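PDB 4PEY: Exo-beta-1,3-glucanase from Streptomyces sp. SirexAA-E, which hydrolyses laminarin and laminarioligosaccharides as an exo-beta-1,3-glucanase of glycoside hydrolase family 55, yielding glucose and laminaribiose. Local coordinates for residues S47-T52 with Q106-S111; P61-D66 with T88-V93; Q172-T177 with G188-T193; D230-F235 with L258-F263. The protein carries 1 engineered substitution. All coordinates share one frame; numbering follows the deposited sequence.

Contact 1: residues S47-T52 with Q106-S111; sequences SNQFGT and QNFWRS
The rings of Phe50 and Trp109 meet where Phe50 CE1 comes up to the edge of the indole, 4.0 Å from Trp109 CH2. The site belongs to the first of the two tandem beta-helices of this family. Gln49 of the same loop lies against Phe50: its CG sits over the ring centre, 3.6 Å above the plane. One face of the Trp109 ring carries Phe108 CB. One face of the Phe108 ring carries Gln106 CA, and at the edge of that ring Gln49 OE1 lies 3.6 Å from Phe108 CE2. The loop after helix 34-45 meets the chain that leads into strand 110-113. Gln49 CG is anti to the backbone N (chi1 -180°) and the rest of the chain is extended, which carries the amide to the far segment. OE1 accepts a hydrogen bond from His406, and the backbone O of Gln49 bonds with Tyr74, so both oxygens of this buried residue are satisfied. Gln106 and Phe108 also line the glycan pocket and touch a bound glucose. Gln49 is thus placed as a second-shell residue behind them, consistent with holding the Gln106 amide. Its side chain crosses that of Gln106 at about a right angle, with the amide planes turned 50° apart. Gln49 NE2 donates to Gln106 OE1 at 2.9 Å, and the donor is tilted 26° from the carbonyl plane.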
# COMPACT_ATOMS: atom_id res chain seq x y z
N SER A 47 -11.49 -17.23 -0.99
CA SER A 47 -10.61 -17.54 -2.11
C SER A 47 -10.99 -16.76 -3.36
O SER A 47 -10.60 -17.11 -4.47
CB SER A 47 -10.63 -19.04 -2.40
OG SER A 47 -11.94 -19.49 -2.70
N ASN A 48 -11.75 -15.68 -3.17
CA ASN A 48 -12.23 -14.87 -4.29
C ASN A 48 -11.19 -13.85 -4.74
O ASN A 48 -11.41 -12.64 -4.65
CB ASN A 48 -13.54 -14.18 -3.89
CG ASN A 48 -14.35 -13.72 -5.09
OD1 ASN A 48 -13.97 -13.92 -6.24
ND2 ASN A 48 -15.50 -13.10 -4.81
N GLN A 49 -10.05 -14.34 -5.22
CA GLN A 49 -8.89 -13.48 -5.44
C GLN A 49 -9.12 -12.42 -6.52
O GLN A 49 -8.62 -11.29 -6.41
CB GLN A 49 -7.64 -14.31 -5.78
CG GLN A 49 -6.42 -13.43 -6.01
CD GLN A 49 -5.09 -14.17 -6.09
OE1 GLN A 49 -4.04 -13.54 -6.17
NE2 GLN A 49 -5.13 -15.50 -6.08
N PHE A 50 -9.89 -12.76 -7.55
CA PHE A 50 -10.07 -11.84 -8.67
C PHE A 50 -11.53 -11.50 -9.00
O PHE A 50 -11.81 -10.96 -10.06
CB PHE A 50 -9.38 -12.41 -9.92
CG PHE A 50 -7.89 -12.54 -9.79
CD1 PHE A 50 -7.09 -11.41 -9.71
CD2 PHE A 50 -7.29 -13.80 -9.74
CE1 PHE A 50 -5.71 -11.52 -9.59
CE2 PHE A 50 -5.90 -13.91 -9.62
CZ PHE A 50 -5.12 -12.78 -9.55
N GLY A 51 -12.44 -11.80 -8.08
CA GLY A 51 -13.84 -11.51 -8.31
C GLY A 51 -14.15 -10.03 -8.21
O GLY A 51 -13.29 -9.23 -7.82
N THR A 52 -15.39 -9.66 -8.53
CA THR A 52 -15.79 -8.26 -8.53
C THR A 52 -16.60 -7.87 -7.29
O THR A 52 -16.96 -6.71 -7.13
CB THR A 52 -16.60 -7.91 -9.79
OG1 THR A 52 -17.68 -8.84 -9.94
CG2 THR A 52 -15.71 -7.97 -11.03
N GLN A 106 -0.49 -14.79 -1.36
CA GLN A 106 -1.54 -14.19 -2.19
C GLN A 106 -2.66 -13.57 -1.33
O GLN A 106 -3.76 -13.32 -1.82
CB GLN A 106 -2.09 -15.22 -3.19
CG GLN A 106 -0.99 -15.65 -4.17
CD GLN A 106 -1.41 -16.59 -5.28
OE1 GLN A 106 -2.60 -16.79 -5.55
NE2 GLN A 106 -0.41 -17.16 -5.95
N ASN A 107 -2.35 -13.29 -0.06
CA ASN A 107 -3.33 -12.67 0.83
C ASN A 107 -3.33 -11.15 0.66
O ASN A 107 -2.76 -10.41 1.48
CB ASN A 107 -3.06 -13.06 2.29
CG ASN A 107 -3.57 -14.47 2.62
OD1 ASN A 107 -4.20 -15.12 1.78
ND2 ASN A 107 -3.30 -14.94 3.85
N PHE A 108 -3.99 -10.71 -0.42
CA PHE A 108 -3.99 -9.31 -0.88
C PHE A 108 -5.31 -8.60 -0.62
O PHE A 108 -6.33 -9.24 -0.34
CB PHE A 108 -3.77 -9.22 -2.39
CG PHE A 108 -2.58 -9.99 -2.92
CD1 PHE A 108 -1.33 -9.91 -2.31
CD2 PHE A 108 -2.71 -10.76 -4.08
CE1 PHE A 108 -0.24 -10.61 -2.84
CE2 PHE A 108 -1.63 -11.44 -4.62
CZ PHE A 108 -0.39 -11.37 -3.99
N TRP A 109 -5.28 -7.27 -0.79
CA TRP A 109 -6.47 -6.42 -0.98
C TRP A 109 -7.50 -6.57 0.14
O TRP A 109 -8.63 -6.98 -0.08
CB TRP A 109 -7.14 -6.70 -2.35
CG TRP A 109 -6.21 -6.49 -3.53
CD1 TRP A 109 -5.49 -5.36 -3.82
CD2 TRP A 109 -5.88 -7.44 -4.56
NE1 TRP A 109 -4.74 -5.54 -4.97
CE2 TRP A 109 -4.97 -6.82 -5.44
CE3 TRP A 109 -6.28 -8.75 -4.84
CZ2 TRP A 109 -4.43 -7.47 -6.55
CZ3 TRP A 109 -5.75 -9.40 -5.94
CH2 TRP A 109 -4.83 -8.76 -6.78
N ARG A 110 -7.09 -6.19 1.35
CA ARG A 110 -8.01 -6.18 2.49
C ARG A 110 -7.47 -5.19 3.50
O ARG A 110 -6.35 -4.71 3.35
CB ARG A 110 -8.18 -7.59 3.08
CG ARG A 110 -6.90 -8.20 3.67
CD ARG A 110 -6.99 -9.73 3.71
NE ARG A 110 -6.87 -10.29 2.36
CZ ARG A 110 -7.13 -11.55 2.03
NH1 ARG A 110 -7.57 -12.42 2.95
NH2 ARG A 110 -6.96 -11.95 0.77
N SER A 111 -8.25 -4.84 4.53
CA SER A 111 -7.76 -3.84 5.47
C SER A 111 -8.44 -3.88 6.82
O SER A 111 -9.59 -4.30 6.93
CB SER A 111 -7.92 -2.43 4.88
OG SER A 111 -9.29 -2.13 4.68

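Contact 2: residues P61-D66 with T88-V93; sequences PGTYND and TFNGDV
Tyr64 and Phe89 form the tight side of this contact. Phe89 turns its edge toward the face of Tyr64 in an offset edge-to-face pair, with centroids 5.6 Å apart and planes at 70°. Phe59 meets both rings edge-to-face, making an aromatic cluster on this face of the beta-helix wall. Between the parallel strands, Tyr64 N donates to Thr88 O (2.8 Å) and Asn90 N to Tyr64 O (2.7 Å). Thr88 N completes the ladder through Gly62 O. The other face, with Thr63 and Thr88, is looser and more open to solvent. There a water lies between Gly62 O and Thr88 OG1, 3.0 Å from that hydroxyl. At the corner where the chain leaves this wall, Asn65 and Asn90 lie side by side with amides nearly coplanar. Asn90 ND2 donates to Asn65 OD1 at 2.8 Å, and the bond is nearly straight (169°). Asn90 OD1 in turn accepts from Asn118 ND2. This is an asparagine ladder, a known device at beta-helix turns. Its chemistry is consistent with the amides helping the backbone to keep successive coils in register at the corner, while the buried rings of Tyr64 and Phe89 pack on the other face.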
# COMPACT_ATOMS: atom_id res chain seq x y z
N PRO A 61 -19.35 2.42 17.60
CA PRO A 61 -18.65 2.38 18.89
C PRO A 61 -19.36 1.51 19.93
O PRO A 61 -20.60 1.50 20.01
CB PRO A 61 -18.63 3.84 19.33
CG PRO A 61 -18.66 4.60 18.07
CD PRO A 61 -19.49 3.80 17.11
N GLY A 62 -18.56 0.80 20.72
CA GLY A 62 -19.08 -0.09 21.74
C GLY A 62 -18.16 -1.27 21.94
O GLY A 62 -17.00 -1.24 21.51
N THR A 63 -18.69 -2.32 22.57
CA THR A 63 -17.92 -3.52 22.86
C THR A 63 -18.60 -4.73 22.24
O THR A 63 -19.80 -4.94 22.40
CB THR A 63 -17.76 -3.72 24.39
OG1 THR A 63 -17.05 -2.61 24.94
CG2 THR A 63 -16.99 -5.00 24.69
N TYR A 64 -17.80 -5.53 21.52
CA TYR A 64 -18.29 -6.69 20.80
C TYR A 64 -17.65 -7.93 21.37
O TYR A 64 -16.44 -7.96 21.58
CB TYR A 64 -17.99 -6.57 19.31
CG TYR A 64 -18.67 -5.38 18.68
CD1 TYR A 64 -18.10 -4.11 18.73
CD2 TYR A 64 -19.90 -5.53 18.04
CE1 TYR A 64 -18.73 -3.02 18.18
CE2 TYR A 64 -20.54 -4.43 17.47
CZ TYR A 64 -19.95 -3.18 17.54
OH TYR A 64 -20.58 -2.10 16.99
N ASN A 65 -18.46 -8.95 21.63
CA ASN A 65 -17.97 -10.19 22.22
C ASN A 65 -18.10 -11.36 21.28
O ASN A 65 -18.90 -11.32 20.33
CB ASN A 65 -18.73 -10.48 23.52
CG ASN A 65 -18.58 -9.36 24.52
OD1 ASN A 65 -17.49 -9.10 24.99
ND2 ASN A 65 -19.69 -8.70 24.84
N ASP A 66 -17.32 -12.41 21.55
CA ASP A 66 -17.44 -13.68 20.84
C ASP A 66 -17.32 -13.49 19.34
O ASP A 66 -18.09 -14.05 18.57
CB ASP A 66 -18.78 -14.35 21.18
CG ASP A 66 -19.05 -14.37 22.67
OD1 ASP A 66 -18.26 -15.01 23.39
OD2 ASP A 66 -20.03 -13.75 23.12
N THR A 88 -14.26 -1.83 20.54
CA THR A 88 -13.42 -2.89 21.07
C THR A 88 -14.01 -4.26 20.77
O THR A 88 -15.20 -4.51 21.02
CB THR A 88 -13.22 -2.73 22.59
OG1 THR A 88 -12.54 -1.50 22.87
CG2 THR A 88 -12.40 -3.89 23.16
N PHE A 89 -13.18 -5.15 20.23
CA PHE A 89 -13.55 -6.55 20.04
C PHE A 89 -12.94 -7.39 21.14
O PHE A 89 -11.71 -7.39 21.32
CB PHE A 89 -13.03 -7.12 18.71
CG PHE A 89 -13.74 -6.62 17.47
CD1 PHE A 89 -14.69 -5.62 17.52
CD2 PHE A 89 -13.43 -7.19 16.24
CE1 PHE A 89 -15.33 -5.19 16.36
CE2 PHE A 89 -14.05 -6.76 15.08
CZ PHE A 89 -15.01 -5.76 15.13
N ASN A 90 -13.77 -8.11 21.88
CA ASN A 90 -13.28 -9.24 22.64
C ASN A 90 -13.28 -10.41 21.68
O ASN A 90 -14.30 -11.07 21.46
CB ASN A 90 -14.13 -9.48 23.89
CG ASN A 90 -13.95 -8.37 24.89
OD1 ASN A 90 -12.82 -7.94 25.15
ND2 ASN A 90 -15.05 -7.85 25.41
N GLY A 91 -12.13 -10.58 21.03
CA GLY A 91 -12.02 -11.44 19.88
C GLY A 91 -10.97 -10.93 18.92
O GLY A 91 -10.07 -10.19 19.33
N ASP A 92 -11.09 -11.31 17.65
CA ASP A 92 -9.99 -11.20 16.70
C ASP A 92 -10.41 -10.63 15.36
O ASP A 92 -11.57 -10.75 14.94
CB ASP A 92 -9.36 -12.58 16.46
CG ASP A 92 -8.75 -13.20 17.71
OD1 ASP A 92 -9.47 -13.38 18.73
OD2 ASP A 92 -7.54 -13.53 17.68
N VAL A 93 -9.45 -10.02 14.68
CA VAL A 93 -9.57 -9.71 13.26
C VAL A 93 -8.47 -10.54 12.58
O VAL A 93 -7.29 -10.21 12.65
CB VAL A 93 -9.42 -8.20 12.97
CG1 VAL A 93 -9.36 -7.95 11.49
CG2 VAL A 93 -10.60 -7.44 13.58
O HOH W 1 -15.03 -0.01 23.54

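Contact 3: residues Q172-T177 with G188-T193; sequences QQQWYT and GVWNMT. With BGC (beta-D-glucopyranose), chain B; BGC (beta-D-glucopyranose), chain C.
Gln173 runs alongside Trp190, pointing the same way. Gln173 CB lies 3.7 Å from Trp190 CE3. Gln173 CG stands over one face of the indole, 4.0 Å from the centroid of the Trp190 six-membered ring, in a CH-pi contact. CG is anti to the carbonyl carbon (chi1 -65°) and the chain beyond it is extended, which keeps it along the indole. Gln173 CD lies 3.5 Å from Trp190 CZ3. OE1 is as close to CZ3 and has a weak hydrogen bond with Ser154. The tip holds sugar: Gln173 NE2 donates to O2 of the chain B glucose and to O2 of the chain C glucose, at 2.6 Å each. One amide group thus grips two linked units of the bound laminaritriose, in keeping with its place in the substrate site. Gln173 O also accepts from Trp190 N (2.8 Å) and weakly from Asn191 N. From there the parallel ladder continues through Trp175 and Thr193 to Thr177. The axes of strands 174-177 and 191-193 approach to 4.6 Å at the closest. Strand 157-159 continues the pairing beyond 174-178, strand 210-220 continues it beyond 191-198, and strand 450-458 of the second beta-helix packs on Gln174, Tyr176 and Asn191.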
# COMPACT_ATOMS: atom_id res chain seq x y z
N GLN A 172 7.58 -13.94 7.73
CA GLN A 172 7.46 -12.74 6.90
C GLN A 172 8.81 -12.28 6.36
O GLN A 172 9.73 -12.06 7.13
CB GLN A 172 6.82 -11.60 7.69
CG GLN A 172 5.32 -11.73 7.89
CD GLN A 172 4.54 -11.43 6.62
OE1 GLN A 172 5.11 -11.05 5.60
NE2 GLN A 172 3.23 -11.60 6.68
N GLN A 173 8.91 -12.11 5.05
CA GLN A 173 10.16 -11.69 4.41
C GLN A 173 10.61 -10.30 4.85
O GLN A 173 11.79 -10.05 5.11
CB GLN A 173 10.01 -11.68 2.89
CG GLN A 173 9.78 -13.03 2.26
CD GLN A 173 9.26 -12.90 0.84
OE1 GLN A 173 9.29 -11.81 0.23
NE2 GLN A 173 8.76 -14.00 0.30
N GLN A 174 9.64 -9.39 4.90
CA GLN A 174 9.93 -7.99 5.10
C GLN A 174 8.71 -7.33 5.72
O GLN A 174 7.62 -7.92 5.73
CB GLN A 174 10.33 -7.31 3.78
CG GLN A 174 9.21 -7.16 2.74
CD GLN A 174 8.99 -8.40 1.87
OE1 GLN A 174 9.93 -8.97 1.30
NE2 GLN A 174 7.73 -8.80 1.74
N TRP A 175 8.87 -6.11 6.24
CA TRP A 175 7.76 -5.40 6.85
C TRP A 175 8.11 -3.94 7.02
O TRP A 175 9.28 -3.62 7.24
CB TRP A 175 7.40 -6.01 8.22
CG TRP A 175 5.99 -5.70 8.61
CD1 TRP A 175 5.54 -4.59 9.28
CD2 TRP A 175 4.84 -6.49 8.31
NE1 TRP A 175 4.17 -4.66 9.42
CE2 TRP A 175 3.72 -5.81 8.84
CE3 TRP A 175 4.64 -7.72 7.66
CZ2 TRP A 175 2.41 -6.32 8.73
CZ3 TRP A 175 3.35 -8.22 7.55
CH2 TRP A 175 2.25 -7.51 8.08
N TYR A 176 7.10 -3.07 6.93
CA TYR A 176 7.25 -1.66 7.28
C TYR A 176 6.26 -1.26 8.38
O TYR A 176 5.07 -1.53 8.28
CB TYR A 176 7.04 -0.75 6.06
CG TYR A 176 7.16 0.74 6.38
CD1 TYR A 176 8.29 1.23 7.04
CD2 TYR A 176 6.16 1.63 6.03
CE1 TYR A 176 8.40 2.59 7.33
CE2 TYR A 176 6.27 2.99 6.32
CZ TYR A 176 7.39 3.46 6.96
OH TYR A 176 7.49 4.81 7.24
N THR A 177 6.78 -0.62 9.42
CA THR A 177 5.97 -0.11 10.51
C THR A 177 6.30 1.36 10.69
O THR A 177 7.49 1.70 10.78
CB THR A 177 6.24 -0.87 11.84
OG1 THR A 177 6.15 -2.28 11.63
CG2 THR A 177 5.28 -0.44 12.95
N GLY A 188 13.68 -10.55 12.48
CA GLY A 188 13.73 -10.00 11.13
C GLY A 188 14.23 -11.07 10.18
O GLY A 188 15.06 -11.89 10.56
N VAL A 189 13.72 -11.07 8.96
CA VAL A 189 14.10 -12.07 7.97
C VAL A 189 14.99 -11.44 6.90
O VAL A 189 16.21 -11.65 6.92
CB VAL A 189 12.85 -12.73 7.36
CG1 VAL A 189 13.22 -13.73 6.26
CG2 VAL A 189 12.07 -13.44 8.47
N TRP A 190 14.42 -10.63 5.99
CA TRP A 190 15.24 -9.93 4.99
C TRP A 190 15.29 -8.41 5.18
O TRP A 190 16.33 -7.79 4.93
CB TRP A 190 14.75 -10.21 3.57
CG TRP A 190 14.82 -11.65 3.14
CD1 TRP A 190 15.53 -12.66 3.72
CD2 TRP A 190 14.10 -12.24 2.06
NE1 TRP A 190 15.31 -13.84 3.06
CE2 TRP A 190 14.43 -13.61 2.02
CE3 TRP A 190 13.22 -11.73 1.10
CZ2 TRP A 190 13.90 -14.48 1.08
CZ3 TRP A 190 12.69 -12.59 0.16
CH2 TRP A 190 13.03 -13.96 0.16
N ASN A 191 14.18 -7.80 5.60
CA ASN A 191 14.11 -6.34 5.65
C ASN A 191 12.96 -5.85 6.51
O ASN A 191 11.85 -5.67 6.01
CB ASN A 191 13.97 -5.76 4.23
CG ASN A 191 13.72 -4.25 4.22
OD1 ASN A 191 14.07 -3.55 5.17
ND2 ASN A 191 13.10 -3.76 3.15
N MET A 192 13.20 -5.66 7.78
CA MET A 192 12.24 -5.04 8.66
C MET A 192 12.61 -3.59 8.94
O MET A 192 13.64 -3.31 9.51
CB MET A 192 12.12 -5.81 9.98
CG MET A 192 11.28 -7.09 9.98
SD MET A 192 11.51 -8.26 8.59
CE MET A 192 10.20 -9.43 8.94
N THR A 193 11.79 -2.68 8.45
CA THR A 193 12.06 -1.25 8.54
C THR A 193 11.04 -0.56 9.46
O THR A 193 9.84 -0.89 9.46
CB THR A 193 12.06 -0.60 7.13
OG1 THR A 193 13.15 -1.14 6.36
CG2 THR A 193 12.21 0.92 7.19
C2 BGC B . 10.15 -16.95 0.55
C3 BGC B . 9.81 -17.45 -0.85
C4 BGC B . 11.02 -18.14 -1.48
C5 BGC B . 11.50 -19.22 -0.52
C6 BGC B . 12.72 -19.95 -1.09
C1 BGC B . 10.76 -18.07 1.39
O1 BGC B . 11.20 -17.54 2.62
O2 BGC B . 8.99 -16.45 1.17
O3 BGC B . 9.43 -16.26 -1.65
O4 BGC B . 10.65 -18.71 -2.72
O5 BGC B . 11.86 -18.62 0.69
O6 BGC B . 13.04 -21.02 -0.22
C2 BGC C . 7.84 -14.96 -2.83
C3 BGC C . 6.83 -14.93 -3.97
C4 BGC C . 7.39 -15.68 -5.17
C5 BGC C . 7.80 -17.08 -4.74
C6 BGC C . 8.37 -17.85 -5.93
C1 BGC C . 8.33 -16.37 -2.55
O2 BGC C . 7.21 -14.47 -1.67
O3 BGC C . 6.64 -13.53 -4.27
O4 BGC C . 6.41 -15.72 -6.19
O5 BGC C . 8.80 -16.98 -3.74
O6 BGC C . 8.69 -19.16 -5.52
O HOH W 2 8.58 -3.23 10.55

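Contact 4: residues D230-F235 with L258-F263; sequences DDYKVF and LPLDQF
Val234 N donates to Leu258 O at 2.8 Å, and Leu258 N returns the bond to Val234 O at the same length, almost straight at 177°. The two residues are a hydrogen-bonded pair of an antiparallel hairpin, formed by strands 231-243 and 255-259. Leu258 O also receives a CA-H contact from Lys233 CA, 3.2 Å away. Next along, Lys233 faces Pro259 in a non-hydrogen-bonded pair. The missing N-H of Pro259 costs no bond across this pair. The pairing ends as the chain turns into the 3-10 segment 260-262. Leu260 N still bonds to Tyr232 O at 3.1 Å, but from 36° above the carbonyl plane. Leu260 CG is anti to its own nitrogen (chi1 -175°), and CD2 comes to lie 3.7 Å from Tyr232 CB, the two side chains running side by side. Val234 crosses Phe263 at about a right angle, with its CG2 3.5 Å from Phe263 CZ. Phe263 begins the next strand, which pairs with 284-287, so the hairpin appears to lead into the second beta-helix. The amine of Lys233 makes its salt bridge with Asp228, outside the two segments. Because every hydrogen bond across the contact is backbone to backbone, the register is set by the main chain, and the side chains contribute apolar packing.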
# COMPACT_ATOMS: atom_id res chain seq x y z
N ASP A 230 -24.75 10.31 16.23
CA ASP A 230 -25.48 9.55 15.22
C ASP A 230 -25.17 10.01 13.80
O ASP A 230 -25.76 9.52 12.84
CB ASP A 230 -26.99 9.66 15.47
CG ASP A 230 -27.44 8.85 16.67
OD1 ASP A 230 -26.58 8.42 17.47
OD2 ASP A 230 -28.66 8.64 16.80
N ASP A 231 -24.25 10.96 13.66
CA ASP A 231 -23.94 11.53 12.35
C ASP A 231 -22.64 10.98 11.75
O ASP A 231 -21.60 11.02 12.40
CB ASP A 231 -23.83 13.05 12.44
CG ASP A 231 -25.11 13.70 12.90
OD1 ASP A 231 -26.19 13.24 12.47
OD2 ASP A 231 -25.04 14.66 13.69
N TYR A 232 -22.70 10.50 10.51
CA TYR A 232 -21.48 10.08 9.82
C TYR A 232 -20.63 11.30 9.46
O TYR A 232 -21.15 12.30 8.96
CB TYR A 232 -21.78 9.29 8.54
CG TYR A 232 -22.19 7.86 8.78
CD1 TYR A 232 -21.27 6.91 9.22
CD2 TYR A 232 -23.49 7.44 8.53
CE1 TYR A 232 -21.65 5.59 9.44
CE2 TYR A 232 -23.87 6.13 8.74
CZ TYR A 232 -22.95 5.21 9.19
OH TYR A 232 -23.34 3.91 9.39
N LYS A 233 -19.33 11.21 9.74
CA LYS A 233 -18.36 12.21 9.35
C LYS A 233 -17.09 11.52 8.88
O LYS A 233 -16.90 10.33 9.14
CB LYS A 233 -18.03 13.16 10.51
CG LYS A 233 -19.25 13.85 11.09
CD LYS A 233 -18.88 14.95 12.06
CE LYS A 233 -20.13 15.63 12.60
NZ LYS A 233 -19.82 16.66 13.64
N VAL A 234 -16.22 12.26 8.20
CA VAL A 234 -14.90 11.75 7.89
C VAL A 234 -13.88 12.57 8.65
O VAL A 234 -13.87 13.81 8.57
CB VAL A 234 -14.62 11.79 6.38
CG1 VAL A 234 -13.14 11.46 6.11
CG2 VAL A 234 -15.54 10.82 5.65
N PHE A 235 -13.04 11.89 9.43
CA PHE A 235 -12.01 12.58 10.19
C PHE A 235 -10.79 12.74 9.31
O PHE A 235 -10.37 11.78 8.65
CB PHE A 235 -11.64 11.84 11.48
CG PHE A 235 -10.72 12.63 12.37
CD1 PHE A 235 -11.18 13.77 13.02
CD2 PHE A 235 -9.40 12.25 12.53
CE1 PHE A 235 -10.33 14.50 13.83
CE2 PHE A 235 -8.55 12.98 13.35
CZ PHE A 235 -9.02 14.11 14.00
N LEU A 258 -15.27 16.29 8.59
CA LEU A 258 -16.14 16.67 7.48
C LEU A 258 -17.44 15.89 7.53
O LEU A 258 -17.42 14.66 7.51
CB LEU A 258 -15.45 16.41 6.14
CG LEU A 258 -14.14 17.15 5.87
CD1 LEU A 258 -13.47 16.59 4.62
CD2 LEU A 258 -14.41 18.64 5.73
N PRO A 259 -18.59 16.59 7.61
CA PRO A 259 -19.87 15.87 7.58
C PRO A 259 -20.08 15.08 6.29
O PRO A 259 -19.61 15.51 5.22
CB PRO A 259 -20.90 17.00 7.68
CG PRO A 259 -20.16 18.15 8.30
CD PRO A 259 -18.76 18.04 7.77
N LEU A 260 -20.77 13.95 6.38
CA LEU A 260 -21.05 13.11 5.23
C LEU A 260 -21.79 13.86 4.12
O LEU A 260 -21.65 13.53 2.94
CB LEU A 260 -21.85 11.87 5.65
CG LEU A 260 -22.13 10.83 4.57
CD1 LEU A 260 -20.82 10.20 4.10
CD2 LEU A 260 -23.09 9.76 5.07
N ASP A 261 -22.58 14.88 4.48
CA ASP A 261 -23.33 15.59 3.45
C ASP A 261 -22.42 16.49 2.61
O ASP A 261 -22.87 17.11 1.65
CB ASP A 261 -24.52 16.37 4.06
CG ASP A 261 -24.11 17.58 4.92
OD1 ASP A 261 -22.95 18.01 4.93
OD2 ASP A 261 -25.02 18.12 5.59
N GLN A 262 -21.13 16.55 2.96
CA GLN A 262 -20.17 17.27 2.12
C GLN A 262 -19.43 16.31 1.20
O GLN A 262 -18.49 16.71 0.50
CB GLN A 262 -19.19 18.06 2.99
CG GLN A 262 -19.86 19.24 3.71
CD GLN A 262 -18.92 19.98 4.64
OE1 GLN A 262 -17.70 19.84 4.57
NE2 GLN A 262 -19.49 20.78 5.54
N PHE A 263 -19.88 15.06 1.17
CA PHE A 263 -19.33 14.03 0.29
C PHE A 263 -20.35 13.60 -0.76
O PHE A 263 -21.52 13.39 -0.42
CB PHE A 263 -18.90 12.78 1.08
CG PHE A 263 -17.59 12.93 1.78
CD1 PHE A 263 -17.49 13.69 2.94
CD2 PHE A 263 -16.46 12.29 1.30
CE1 PHE A 263 -16.28 13.81 3.60
CE2 PHE A 263 -15.24 12.41 1.94
CZ PHE A 263 -15.15 13.18 3.09

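Contacts 1 and 3 are buried and contribute residues to the same glycan pocket, with centres about 22 Å apart. Contacts 2 and 4 are only partly buried and lie farther from the centre of the chain. Glutamine amides do the work near the sugar: in contact 3 one binds it directly, in contact 1 one backs the residues that touch it. Contacts 2 and 3 both join neighbouring parallel strands of the first beta-helix, and Asp92, within segment 88-93, lines a second glycan pocket. Contact 4 alone is antiparallel, and marks the passage from one beta-helix to the next. Contact 1 differs from all three in having no strand pairing between its segments.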